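Local coordinates for protein ditrans,polycis-undecaprenyl-diphosphate synthase ((2E,6E)-farnesyl-diphosphate specific) (Acinetobacter baumannii, PDB 6ACS) that probably condenses isopentenyl diphosphate units onto farnesyl diphosphate to build undecaprenyl diphosphate, the lipid carrier precursor for bacterial cell wall synthesis, at residues Ser110-Val113 / Ala114-Asp118; Glu82-Ile85 / His86-Pro90; Leu225-Phe228 / Ser229-Arg233; Val166-Phe169 / Ala170-Ser174; Thr209-Trp213 / Pro214-Val218. All blocks are in the same frame, centred on the assembly; numbering follows the deposited sequence.

Interaction 1: Ser110-Val113 / Ala114-Asp118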
loop_
_atom_site.group_PDB
_atom_site.type_symbol
_atom_site.label_atom_id
_atom_site.label_comp_id
_atom_site.label_asym_id
_atom_site.label_seq_id
_atom_site.Cartn_x
_atom_site.Cartn_y
_atom_site.Cartn_z
ATOM N N SER B 110 18.786 9.482 -23.104
ATOM C CA SER B 110 18.815 10.926 -22.898
ATOM C C SER B 110 17.738 11.636 -23.710
ATOM O O SER B 110 17.195 12.652 -23.260
ATOM C CB SER B 110 20.204 11.477 -23.225
ATOM O OG SER B 110 20.610 11.102 -24.527
ATOM N N HIS B 111 17.413 11.124 -24.900
ATOM C CA HIS B 111 16.387 11.763 -25.720
ATOM C C HIS B 111 15.013 11.651 -25.064
ATOM O O HIS B 111 14.210 12.592 -25.117
ATOM C CB HIS B 111 16.367 11.144 -27.115
ATOM C CG HIS B 111 15.513 11.891 -28.090
ATOM N ND1 HIS B 111 15.911 13.082 -28.664
ATOM C CD2 HIS B 111 14.278 11.631 -28.582
ATOM C CE1 HIS B 111 14.966 13.515 -29.477
ATOM N NE2 HIS B 111 13.962 12.655 -29.443
ATOM N N LEU B 112 14.728 10.506 -24.437
ATOM C CA LEU B 112 13.472 10.353 -23.708
ATOM C C LEU B 112 13.423 11.271 -22.496
ATOM O O LEU B 112 12.372 11.846 -22.192
ATOM C CB LEU B 112 13.283 8.901 -23.269
ATOM C CG LEU B 112 12.064 8.624 -22.371
ATOM C CD1 LEU B 112 10.751 9.054 -23.019
ATOM C CD2 LEU B 112 12.011 7.166 -21.964
ATOM N N VAL B 113 14.540 11.401 -21.775
ATOM C CA VAL B 113 14.577 12.298 -20.624
ATOM C C VAL B 113 14.307 13.732 -21.060
ATOM O O VAL B 113 13.518 14.455 -20.435
ATOM C CB VAL B 113 15.923 12.179 -19.888
ATOM C CG1 VAL B 113 15.965 13.162 -18.728
ATOM C CG2 VAL B 113 16.138 10.750 -19.413
ATOM N N ALA B 114 14.960 14.162 -22.142
ATOM C CA ALA B 114 14.741 15.513 -22.651
ATOM C C ALA B 114 13.292 15.708 -23.077
ATOM O O ALA B 114 12.702 16.768 -22.830
ATOM C CB ALA B 114 15.697 15.795 -23.814
ATOM N N LEU B 115 12.696 14.687 -23.704
ATOM C CA LEU B 115 11.305 14.797 -24.116
ATOM C C LEU B 115 10.375 14.892 -22.913
ATOM O O LEU B 115 9.409 15.662 -22.936
ATOM C CB LEU B 115 10.938 13.606 -24.994
ATOM C CG LEU B 115 9.505 13.550 -25.524
ATOM C CD1 LEU B 115 9.133 14.846 -26.242
ATOM C CD2 LEU B 115 9.351 12.360 -26.447
ATOM N N MET B 116 10.648 14.120 -21.856
ATOM C CA MET B 116 9.867 14.223 -20.623
ATOM C C MET B 116 9.968 15.618 -20.019
ATOM O O MET B 116 8.962 16.200 -19.589
ATOM C CB MET B 116 10.337 13.183 -19.609
ATOM C CG MET B 116 10.073 11.746 -19.993
ATOM S SD MET B 116 10.788 10.656 -18.748
ATOM C CE MET B 116 9.978 9.108 -19.149
ATOM N N GLU B 117 11.189 16.156 -19.936
ATOM C CA GLU B 117 11.357 17.502 -19.390
ATOM C C GLU B 117 10.607 18.534 -20.227
ATOM O O GLU B 117 9.938 19.429 -19.685
ATOM C CB GLU B 117 12.843 17.838 -19.304
ATOM C CG GLU B 117 13.566 16.949 -18.324
ATOM C CD GLU B 117 15.072 17.027 -18.452
ATOM O OE1 GLU B 117 15.571 17.512 -19.492
ATOM O OE2 GLU B 117 15.761 16.585 -17.513
ATOM N N ASP B 118 10.691 18.406 -21.552
ATOM C CA ASP B 118 10.003 19.327 -22.449
ATOM C C ASP B 118 8.491 19.228 -22.292
ATOM O O ASP B 118 7.798 20.249 -22.280
ATOM C CB ASP B 118 10.415 19.043 -23.896
ATOM C CG ASP B 118 11.891 19.307 -24.153
ATOM O OD1 ASP B 118 12.537 19.994 -23.331
ATOM O OD2 ASP B 118 12.405 18.826 -25.187
#
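L112 spreads its isobutyl group over the end of M116, four residues further along the same helix. The methyl CE of M116 sits 3.9 Å from L112 CG and almost as near to both leucine methyls, so it lies over the branch point and does not touch just one arm. This is an i to i+4 contact in the first turns of helix 110-123, the helix of the beta-alpha-beta unit that connects strands 97-102 and 129-134 of the parallel sheet. L112 has CG anti to its backbone N (chi1 174°), whereas M116 has CG beside its own N and then runs out extended, chi2 176°, and the two side chains cross at a slant. On the way M116 CG passes 3.2 Å from L112 O. That same carbonyl accepts the M116 N-H at 2.9 Å from N to O, one of four regular i to i+4 backbone bonds that start at S110, H111, L112 and V113.

The leucine-methionine face points into the protein. L112 also packs on M78 and E82 of helix 71-95, L115 lies against E82 and H86 of that helix, and M116 reaches L108 and V135. A quarter turn away, the more exposed flank carries V113 and E117. The glutamate chain is extended and slants across the valine, its CG lying 3.3 Å from V113 O. At its far end the carboxylate oxygen OE2 of E117 comes to 3.6 Å from V113 CG1, a touch on a methyl group.

Interaction 2: Glu82-Ile85 / His86-Pro90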
loop_
_atom_site.group_PDB
_atom_site.type_symbol
_atom_site.label_atom_id
_atom_site.label_comp_id
_atom_site.label_asym_id
_atom_site.label_seq_id
_atom_site.Cartn_x
_atom_site.Cartn_y
_atom_site.Cartn_z
ATOM N N GLU B 82 8.051 7.601 -26.567
ATOM C CA GLU B 82 8.401 8.924 -27.088
ATOM C C GLU B 82 7.359 9.419 -28.088
ATOM O O GLU B 82 6.916 10.579 -28.032
ATOM C CB GLU B 82 9.786 8.886 -27.734
ATOM C CG GLU B 82 10.921 8.619 -26.761
ATOM C CD GLU B 82 12.242 8.353 -27.462
ATOM O OE1 GLU B 82 12.233 8.159 -28.694
ATOM O OE2 GLU B 82 13.289 8.341 -26.780
ATOM N N GLU B 83 6.958 8.551 -29.019
ATOM C CA GLU B 83 5.962 8.946 -30.011
ATOM C C GLU B 83 4.630 9.264 -29.349
ATOM O O GLU B 83 3.910 10.173 -29.780
ATOM C CB GLU B 83 5.793 7.840 -31.052
ATOM C CG GLU B 83 5.336 8.336 -32.404
ATOM C CD GLU B 83 6.406 8.173 -33.462
ATOM O OE1 GLU B 83 7.180 7.192 -33.379
ATOM O OE2 GLU B 83 6.478 9.028 -34.371
ATOM N N THR B 84 4.284 8.524 -28.294
ATOM C CA THR B 84 3.023 8.766 -27.605
ATOM C C THR B 84 3.044 10.094 -26.852
ATOM O O THR B 84 2.046 10.828 -26.845
ATOM C CB THR B 84 2.725 7.594 -26.671
ATOM O OG1 THR B 84 2.731 6.373 -27.434
ATOM C CG2 THR B 84 1.373 7.776 -25.989
ATOM N N ILE B 85 4.166 10.423 -26.209
ATOM C CA ILE B 85 4.285 11.731 -25.567
ATOM C C ILE B 85 4.104 12.836 -26.604
ATOM O O ILE B 85 3.375 13.821 -26.380
ATOM C CB ILE B 85 5.636 11.852 -24.835
ATOM C CG1 ILE B 85 5.721 10.829 -23.695
ATOM C CG2 ILE B 85 5.834 13.263 -24.310
ATOM C CD1 ILE B 85 7.083 10.746 -23.067
ATOM N N HIS B 86 4.777 12.688 -27.754
ATOM C CA HIS B 86 4.630 13.664 -28.833
ATOM C C HIS B 86 3.171 13.812 -29.240
ATOM O O HIS B 86 2.662 14.930 -29.378
ATOM C CB HIS B 86 5.458 13.251 -30.052
ATOM C CG HIS B 86 6.915 13.573 -29.942
ATOM N ND1 HIS B 86 7.381 14.841 -29.667
ATOM C CD2 HIS B 86 8.014 12.796 -30.101
ATOM C CE1 HIS B 86 8.703 14.829 -29.643
ATOM N NE2 HIS B 86 9.113 13.600 -29.906
ATOM N N GLU B 87 2.475 12.684 -29.407
ATOM C CA GLU B 87 1.084 12.707 -29.850
ATOM C C GLU B 87 0.161 13.321 -28.803
ATOM O O GLU B 87 -0.860 13.924 -29.154
ATOM C CB GLU B 87 0.641 11.279 -30.192
ATOM C CG GLU B 87 -0.811 11.116 -30.626
ATOM C CD GLU B 87 -1.140 9.687 -31.050
ATOM O OE1 GLU B 87 -0.209 8.855 -31.122
ATOM O OE2 GLU B 87 -2.329 9.394 -31.307
ATOM N N GLN B 88 0.504 13.195 -27.523
ATOM C CA GLN B 88 -0.382 13.657 -26.462
ATOM C C GLN B 88 -0.223 15.134 -26.113
ATOM O O GLN B 88 -1.178 15.736 -25.606
ATOM C CB GLN B 88 -0.184 12.804 -25.204
ATOM C CG GLN B 88 -0.744 11.391 -25.335
ATOM C CD GLN B 88 -2.262 11.375 -25.463
ATOM O OE1 GLN B 88 -2.952 12.222 -24.895
ATOM N NE2 GLN B 88 -2.785 10.418 -26.221
ATOM N N ILE B 89 0.955 15.730 -26.336
ATOM C CA ILE B 89 1.145 17.139 -25.957
ATOM C C ILE B 89 0.009 18.049 -26.446
ATOM O O ILE B 89 -0.529 18.821 -25.633
ATOM C CB ILE B 89 2.536 17.623 -26.393
ATOM C CG1 ILE B 89 3.609 16.977 -25.510
ATOM C CG2 ILE B 89 2.616 19.140 -26.333
ATOM C CD1 ILE B 89 5.021 17.158 -26.013
ATOM N N PRO B 90 -0.405 18.014 -27.723
ATOM C CA PRO B 90 -1.500 18.910 -28.145
ATOM C C PRO B 90 -2.821 18.630 -27.452
ATOM O O PRO B 90 -3.575 19.571 -27.171
ATOM C CB PRO B 90 -1.603 18.650 -29.657
ATOM C CG PRO B 90 -0.293 18.074 -30.042
ATOM C CD PRO B 90 0.129 17.252 -28.866
#
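This is an i to i+4 contact within one long alpha-helix, 71-95, which packs against helix 110-123 on the flank of the parallel alpha/beta sheet. Its apolar part is slight: I85 CG2 and I89 CD1 are 4.3 Å apart, on the side where I85 also meets A119 of the neighbouring helix. The I89 chain leans back over the preceding turn, bringing its CG1 to 3.3 Å from I85 O. Next to this pair the H86 imidazole folds back along the helix, with CG beside its own N (chi1 -80°). Its carbon CD2 approaches E82 O to 3.2 Å, obliquely to the ring, while E83 CA lies at the ring edge.

The helical bonding changes toward the second segment. H86 N to E82 O is nearly straight at 168°, but Q88 N binds T84 O at a bent 135° and shares itself weakly with I85 O. The kink follows at P90, whose N has no bond to the turn before. Q88 is bent at chi2, and its amide ends are held elsewhere: NE2 by D43 and OE1 by R91. Lower down the same side chain, Q88 CG lies 3.2 Å from T84 O.

Interaction 3: Leu225-Phe228 / Ser229-Arg233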
loop_
_atom_site.group_PDB
_atom_site.type_symbol
_atom_site.label_atom_id
_atom_site.label_comp_id
_atom_site.label_asym_id
_atom_site.label_seq_id
_atom_site.Cartn_x
_atom_site.Cartn_y
_atom_site.Cartn_z
ATOM N N LEU B 225 -16.148 4.230 -11.197
ATOM C CA LEU B 225 -16.400 5.448 -10.423
ATOM C C LEU B 225 -17.698 5.334 -9.632
ATOM O O LEU B 225 -17.786 5.807 -8.490
ATOM C CB LEU B 225 -16.423 6.668 -11.344
ATOM C CG LEU B 225 -15.104 7.014 -12.031
ATOM C CD1 LEU B 225 -15.268 8.198 -12.985
ATOM C CD2 LEU B 225 -14.099 7.379 -10.985
ATOM N N ASN B 226 -18.719 4.702 -10.217
ATOM C CA ASN B 226 -19.978 4.515 -9.496
ATOM C C ASN B 226 -19.791 3.577 -8.296
ATOM O O ASN B 226 -20.331 3.818 -7.198
ATOM C CB ASN B 226 -21.031 3.967 -10.458
ATOM C CG ASN B 226 -22.430 4.101 -9.918
ATOM O OD1 ASN B 226 -22.929 5.211 -9.749
ATOM N ND2 ASN B 226 -23.069 2.977 -9.630
ATOM N N VAL B 227 -19.016 2.514 -8.485
ATOM C CA VAL B 227 -18.701 1.607 -7.379
ATOM C C VAL B 227 -17.958 2.361 -6.282
ATOM O O VAL B 227 -18.260 2.215 -5.090
ATOM C CB VAL B 227 -17.896 0.399 -7.891
ATOM C CG1 VAL B 227 -17.373 -0.448 -6.716
ATOM C CG2 VAL B 227 -18.773 -0.465 -8.805
ATOM N N PHE B 228 -16.972 3.170 -6.674
ATOM C CA PHE B 228 -16.234 3.990 -5.720
ATOM C C PHE B 228 -17.167 4.868 -4.901
ATOM O O PHE B 228 -17.027 4.981 -3.676
ATOM C CB PHE B 228 -15.224 4.868 -6.460
ATOM C CG PHE B 228 -14.591 5.913 -5.587
ATOM C CD1 PHE B 228 -13.509 5.591 -4.784
ATOM C CD2 PHE B 228 -15.092 7.215 -5.552
ATOM C CE1 PHE B 228 -12.919 6.555 -3.971
ATOM C CE2 PHE B 228 -14.520 8.179 -4.733
ATOM C CZ PHE B 228 -13.418 7.843 -3.937
ATOM N N SER B 229 -18.123 5.519 -5.563
ATOM C CA SER B 229 -19.032 6.383 -4.813
ATOM C C SER B 229 -19.822 5.587 -3.778
ATOM O O SER B 229 -19.958 6.016 -2.618
ATOM C CB SER B 229 -19.980 7.113 -5.766
ATOM O OG SER B 229 -20.841 7.971 -5.035
ATOM N N GLY B 230 -20.350 4.424 -4.176
ATOM C CA GLY B 230 -21.090 3.612 -3.215
ATOM C C GLY B 230 -20.231 3.151 -2.044
ATOM O O GLY B 230 -20.688 3.090 -0.894
ATOM N N ARG B 231 -18.969 2.815 -2.315
ATOM C CA ARG B 231 -18.106 2.388 -1.217
ATOM C C ARG B 231 -17.798 3.538 -0.272
ATOM O O ARG B 231 -17.681 3.337 0.941
ATOM C CB ARG B 231 -16.811 1.805 -1.756
ATOM C CG ARG B 231 -17.010 0.478 -2.463
ATOM C CD ARG B 231 -15.673 0.075 -3.001
ATOM N NE ARG B 231 -15.700 -1.110 -3.839
ATOM C CZ ARG B 231 -14.624 -1.531 -4.488
ATOM N NH1 ARG B 231 -13.483 -0.843 -4.369
ATOM N NH2 ARG B 231 -14.689 -2.608 -5.247
ATOM N N GLU B 232 -17.631 4.744 -0.802
ATOM C CA GLU B 232 -17.398 5.879 0.088
ATOM C C GLU B 232 -18.624 6.187 0.930
ATOM O O GLU B 232 -18.492 6.593 2.094
ATOM C CB GLU B 232 -16.972 7.096 -0.715
ATOM C CG GLU B 232 -15.585 6.887 -1.262
ATOM C CD GLU B 232 -14.678 8.038 -0.966
ATOM O OE1 GLU B 232 -15.104 9.185 -1.208
ATOM O OE2 GLU B 232 -13.542 7.788 -0.518
ATOM N N ARG B 233 -19.814 5.973 0.378
ATOM C CA ARG B 233 -21.012 6.159 1.184
ATOM C C ARG B 233 -21.094 5.109 2.283
ATOM O O ARG B 233 -21.451 5.420 3.423
ATOM C CB ARG B 233 -22.256 6.116 0.296
ATOM C CG ARG B 233 -23.563 6.225 1.067
ATOM C CD ARG B 233 -24.727 6.578 0.150
ATOM N NE ARG B 233 -24.928 5.574 -0.892
ATOM C CZ ARG B 233 -24.573 5.733 -2.166
ATOM N NH1 ARG B 233 -24.791 4.763 -3.046
ATOM N NH2 ARG B 233 -24.001 6.866 -2.559
HETATM O O HOH W 1 -23.219 4.684 -6.060
#
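F228 has its CG anti to the backbone N (chi1 170°), while E232, four residues on, keeps CG beside its own N and then bends at chi2 (-129°); together these turns bring the glutamate's CG over the CZ end of the phenyl ring. The pair belongs to helix 218-235, which follows strand 205-208 in this alpha/beta fold. E232 CG makes a CH-pi contact over one face of F228, 3.8 Å from the ring centroid and displaced toward the rim. Beyond it the carboxylate projects past the CZ end, its plane 26° from the ring's, with E232 CD 3.2 Å from F228 CZ.

That carboxylate also serves the homodimer: OE2 forms a salt bridge with R192 of the second subunit and a weak hydrogen bond with Q241 of its own chain. R192 is a predicted substrate-binding residue, consistent with a second-shell role for the glutamate in holding that arginine. On another side of the helix, R231 runs extended from CG to NE, and V227 CG1 lies over one face of its guanidinium, 3.4 Å from R231 NE. R231 NH1 donates to L206 O and has a weak, long ion pair with E205, a predicted magnesium ligand; F191 of the second subunit adds a cation-pi contact. On the outer surface a water donates to N226 O at 3.2 Å and accepts a weak bond from R233 NH1.

Interaction 4: Val166-Phe169 / Ala170-Ser174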
loop_
_atom_site.group_PDB
_atom_site.type_symbol
_atom_site.label_atom_id
_atom_site.label_comp_id
_atom_site.label_asym_id
_atom_site.label_seq_id
_atom_site.Cartn_x
_atom_site.Cartn_y
_atom_site.Cartn_z
ATOM N N VAL B 166 6.977 10.745 9.683
ATOM C CA VAL B 166 6.125 10.643 8.490
ATOM C C VAL B 166 6.017 11.980 7.768
ATOM O O VAL B 166 6.084 12.042 6.533
ATOM C CB VAL B 166 4.734 10.103 8.863
ATOM C CG1 VAL B 166 3.761 10.273 7.691
ATOM C CG2 VAL B 166 4.856 8.631 9.242
ATOM N N ASP B 167 5.779 13.062 8.512
ATOM C CA ASP B 167 5.512 14.343 7.860
ATOM C C ASP B 167 6.723 14.836 7.087
ATOM O O ASP B 167 6.590 15.339 5.962
ATOM C CB ASP B 167 5.094 15.382 8.892
ATOM C CG ASP B 167 3.694 15.145 9.412
ATOM O OD1 ASP B 167 2.910 14.434 8.737
ATOM O OD2 ASP B 167 3.393 15.649 10.505
ATOM N N LEU B 168 7.911 14.671 7.660
ATOM C CA LEU B 168 9.121 15.090 6.965
ATOM C C LEU B 168 9.392 14.195 5.754
ATOM O O LEU B 168 9.702 14.683 4.658
ATOM C CB LEU B 168 10.296 15.104 7.953
ATOM C CG LEU B 168 11.613 15.705 7.427
ATOM C CD1 LEU B 168 12.447 16.312 8.571
ATOM C CD2 LEU B 168 12.447 14.646 6.687
ATOM N N PHE B 169 9.287 12.884 5.944
ATOM C CA PHE B 169 9.585 11.932 4.880
ATOM C C PHE B 169 8.653 12.106 3.694
ATOM O O PHE B 169 9.082 11.996 2.541
ATOM C CB PHE B 169 9.482 10.506 5.431
ATOM C CG PHE B 169 9.886 9.445 4.444
ATOM C CD1 PHE B 169 11.225 9.159 4.221
ATOM C CD2 PHE B 169 8.921 8.735 3.744
ATOM C CE1 PHE B 169 11.590 8.170 3.308
ATOM C CE2 PHE B 169 9.270 7.760 2.843
ATOM C CZ PHE B 169 10.611 7.466 2.628
ATOM N N ALA B 170 7.384 12.431 3.959
ATOM C CA ALA B 170 6.393 12.503 2.895
ATOM C C ALA B 170 6.775 13.499 1.804
ATOM O O ALA B 170 6.377 13.327 0.638
ATOM C CB ALA B 170 5.029 12.855 3.506
ATOM N N LYS B 171 7.550 14.537 2.150
ATOM C CA LYS B 171 7.884 15.577 1.184
ATOM C C LYS B 171 8.892 15.114 0.142
ATOM O O LYS B 171 9.156 15.856 -0.805
ATOM C CB LYS B 171 8.403 16.830 1.894
ATOM C CG LYS B 171 7.391 17.468 2.844
ATOM C CD LYS B 171 6.160 17.925 2.070
ATOM C CE LYS B 171 5.223 18.752 2.929
ATOM N NZ LYS B 171 3.892 18.917 2.287
ATOM N N TYR B 172 9.444 13.918 0.289
ATOM C CA TYR B 172 10.422 13.379 -0.646
ATOM C C TYR B 172 9.861 12.272 -1.532
ATOM O O TYR B 172 10.558 11.805 -2.443
ATOM C CB TYR B 172 11.623 12.836 0.132
ATOM C CG TYR B 172 12.392 13.915 0.862
ATOM C CD1 TYR B 172 12.024 14.321 2.141
ATOM C CD2 TYR B 172 13.501 14.516 0.271
ATOM C CE1 TYR B 172 12.745 15.306 2.827
ATOM C CE2 TYR B 172 14.231 15.499 0.949
ATOM C CZ TYR B 172 13.848 15.881 2.227
ATOM O OH TYR B 172 14.553 16.855 2.913
ATOM N N VAL B 173 8.637 11.860 -1.298
ATOM C CA VAL B 173 7.957 10.804 -2.049
ATOM C C VAL B 173 7.290 11.427 -3.264
ATOM O O VAL B 173 6.790 12.553 -3.189
ATOM C CB VAL B 173 6.912 10.102 -1.161
ATOM C CG1 VAL B 173 6.230 8.932 -1.946
ATOM C CG2 VAL B 173 7.569 9.583 0.134
ATOM N N SER B 174 7.251 10.697 -4.386
ATOM C CA SER B 174 6.664 11.270 -5.601
ATOM C C SER B 174 5.202 11.673 -5.386
ATOM O O SER B 174 4.467 11.066 -4.593
ATOM C CB SER B 174 6.750 10.274 -6.772
ATOM O OG SER B 174 8.048 9.746 -6.914
#
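F169 and V173 form the tightly packed side of this helix end, where short helix 166-170 runs out into a type I beta turn from A170 to V173. V173 CG2 meets the phenyl ring obliquely, 3.7 Å from F169 CE2. The same region is closed by W199, whose ring meets that of F169, by A146 of helix 139-155, and by A147 of the second subunit; the helix, through F169 and V166, thus takes part in the dimer contact.

Between the two segments the Y172 side is looser, with a single methyl contact of 3.9 Å from L168 CD2 to Y172 CE1, though the tyrosine also packs on A146, Q149 and V150 of helix 139-155. Having CG beside its own N (chi1 -65°), it turns its ring edge toward the helix end, and the carbonyl oxygens of L168 and F169 both lie at that edge, in the ring plane. The solvent side belongs to exposed K171, whose bent chain leads outward after its CG passes D167 O.

The backbone bonds change along the way. A170 N still reaches V166 O at 2.9 Å, as in an alpha-helix, but K171 N then takes L168 O weakly. Y172 N binds F169 O at 3.0 Å, approaching from above the carbonyl plane, 42° out of it.

Interaction 5: Thr209-Trp213 / Pro214-Val218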
loop_
_atom_site.group_PDB
_atom_site.type_symbol
_atom_site.label_atom_id
_atom_site.label_comp_id
_atom_site.label_asym_id
_atom_site.label_seq_id
_atom_site.Cartn_x
_atom_site.Cartn_y
_atom_site.Cartn_z
ATOM N N THR B 209 -10.642 -5.649 -11.869
ATOM C CA THR B 209 -11.497 -6.152 -12.939
ATOM C C THR B 209 -10.749 -7.182 -13.767
ATOM O O THR B 209 -9.546 -7.045 -13.999
ATOM C CB THR B 209 -12.007 -5.014 -13.845
ATOM O OG1 THR B 209 -12.768 -5.570 -14.920
ATOM C CG2 THR B 209 -10.860 -4.162 -14.424
ATOM N N ASP B 210 -11.480 -8.220 -14.213
ATOM C CA ASP B 210 -10.927 -9.203 -15.138
ATOM C C ASP B 210 -10.717 -8.637 -16.533
ATOM O O ASP B 210 -9.994 -9.251 -17.326
ATOM C CB ASP B 210 -11.850 -10.424 -15.263
ATOM C CG ASP B 210 -11.874 -11.280 -14.021
ATOM O OD1 ASP B 210 -11.070 -11.030 -13.098
ATOM O OD2 ASP B 210 -12.711 -12.211 -13.976
ATOM N N THR B 211 -11.344 -7.506 -16.856
ATOM C CA THR B 211 -11.196 -6.920 -18.181
ATOM C C THR B 211 -9.728 -6.662 -18.486
ATOM O O THR B 211 -9.008 -6.095 -17.662
ATOM C CB THR B 211 -11.985 -5.609 -18.259
ATOM O OG1 THR B 211 -13.383 -5.855 -18.028
ATOM C CG2 THR B 211 -11.781 -4.932 -19.609
ATOM N N LEU B 212 -9.269 -7.110 -19.657
ATOM C CA LEU B 212 -7.912 -6.792 -20.080
ATOM C C LEU B 212 -7.852 -5.340 -20.538
ATOM O O LEU B 212 -8.813 -4.821 -21.110
ATOM C CB LEU B 212 -7.462 -7.724 -21.208
ATOM C CG LEU B 212 -7.578 -9.220 -20.910
ATOM C CD1 LEU B 212 -7.093 -10.081 -22.105
ATOM C CD2 LEU B 212 -6.822 -9.582 -19.629
ATOM N N TRP B 213 -6.711 -4.681 -20.283
ATOM C CA TRP B 213 -6.592 -3.251 -20.574
ATOM C C TRP B 213 -6.999 -2.862 -21.994
ATOM O O TRP B 213 -7.718 -1.861 -22.141
ATOM C CB TRP B 213 -5.173 -2.738 -20.284
ATOM C CG TRP B 213 -5.041 -1.265 -20.604
ATOM C CD1 TRP B 213 -4.337 -0.702 -21.636
ATOM C CD2 TRP B 213 -5.673 -0.184 -19.918
ATOM N NE1 TRP B 213 -4.479 0.663 -21.616
ATOM C CE2 TRP B 213 -5.298 1.007 -20.573
ATOM C CE3 TRP B 213 -6.514 -0.103 -18.803
ATOM C CZ2 TRP B 213 -5.728 2.254 -20.151
ATOM C CZ3 TRP B 213 -6.943 1.147 -18.389
ATOM C CH2 TRP B 213 -6.548 2.302 -19.056
ATOM N N PRO B 214 -6.579 -3.559 -23.063
ATOM C CA PRO B 214 -6.993 -3.126 -24.414
ATOM C C PRO B 214 -8.494 -3.100 -24.606
ATOM O O PRO B 214 -8.983 -2.400 -25.502
ATOM C CB PRO B 214 -6.321 -4.146 -25.341
ATOM C CG PRO B 214 -5.187 -4.682 -24.569
ATOM C CD PRO B 214 -5.628 -4.686 -23.134
ATOM N N GLU B 215 -9.244 -3.835 -23.793
ATOM C CA GLU B 215 -10.690 -3.863 -23.885
ATOM C C GLU B 215 -11.351 -3.005 -22.818
ATOM O O GLU B 215 -12.577 -3.038 -22.690
ATOM C CB GLU B 215 -11.183 -5.305 -23.782
ATOM C CG GLU B 215 -10.993 -6.096 -25.051
ATOM C CD GLU B 215 -10.860 -7.579 -24.789
ATOM O OE1 GLU B 215 -10.398 -7.944 -23.687
ATOM O OE2 GLU B 215 -11.223 -8.381 -25.678
ATOM N N PHE B 216 -10.574 -2.249 -22.040
ATOM C CA PHE B 216 -11.160 -1.419 -20.997
ATOM C C PHE B 216 -11.841 -0.220 -21.646
ATOM O O PHE B 216 -11.261 0.432 -22.518
ATOM C CB PHE B 216 -10.077 -0.970 -20.010
ATOM C CG PHE B 216 -10.613 -0.389 -18.730
ATOM C CD1 PHE B 216 -11.285 -1.188 -17.816
ATOM C CD2 PHE B 216 -10.432 0.958 -18.433
ATOM C CE1 PHE B 216 -11.779 -0.654 -16.626
ATOM C CE2 PHE B 216 -10.915 1.498 -17.239
ATOM C CZ PHE B 216 -11.590 0.687 -16.337
ATOM N N THR B 217 -13.087 0.046 -21.258
ATOM C CA THR B 217 -13.889 1.072 -21.909
ATOM C C THR B 217 -14.205 2.185 -20.921
ATOM O O THR B 217 -14.118 2.005 -19.702
ATOM C CB THR B 217 -15.212 0.505 -22.462
ATOM O OG1 THR B 217 -15.967 -0.061 -21.382
ATOM C CG2 THR B 217 -14.929 -0.590 -23.507
ATOM N N VAL B 218 -14.559 3.350 -21.468
ATOM C CA VAL B 218 -15.015 4.440 -20.607
ATOM C C VAL B 218 -16.300 4.047 -19.889
ATOM O O VAL B 218 -16.565 4.527 -18.781
ATOM C CB VAL B 218 -15.151 5.759 -21.401
ATOM C CG1 VAL B 218 -16.345 5.742 -22.335
ATOM C CG2 VAL B 218 -15.225 6.947 -20.437
#
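W213 and F216 make the apolar centre of a tight turn, a short 3-10 segment in the loop between strand 205-208 and helix 218-235. Their planes are nearly parallel, 19° apart, but slid so far that the rings barely overlap: centroids of the indole six-membered ring and the phenyl are 5.4 Å apart. The touch is made by W213 CZ3, 3.5 Å from F216 CD2. Both side chains have CG anti to the backbone N (W213 chi1 179°). I15 and M17 of strand 12-17 pack on the indole, and T187 touches both side chains.

Around this centre, T211 CG2 lies at the edge of the F216 ring, and P214 CD packs 4.0 Å from L212 CB. The turn itself is closed by E215 N to L212 O and F216 N to W213 O, both 2.9 Å. L212, close to G19 of the predicted substrate site, lies alongside E215, pointing the same way.

The polar edge gathers at E220, whose carboxylate oxygens bond to T209 OG1 and T211 OG1, while T217 OG1 caps E220 N at the start of the helix. T209 OG1 also accepts T211 N at 3.1 Å, an ST turn.

Overall arrangement
All five contacts are local and follow in series along the chain; none nests inside or crosses another. Interaction 2, on helix 71-95, comes first, then interaction 1 on helix 110-123. These two alone touch: L115 CG lies 3.9 Å from I85 CG2, joining the helices on one flank of the sheet. Interaction 4 closes the end of helix 166-170 and leads toward strand 183-186. Interaction 5 turns the chain from edge strand 205-208 into helix 218-235, where interaction 3 follows, with nearest atoms about 7 Å away. Interactions 1 and 3 lie on opposite sides of the chain's centre, their centres about 38 Å apart. Interactions 3 and 4 both meet the second subunit.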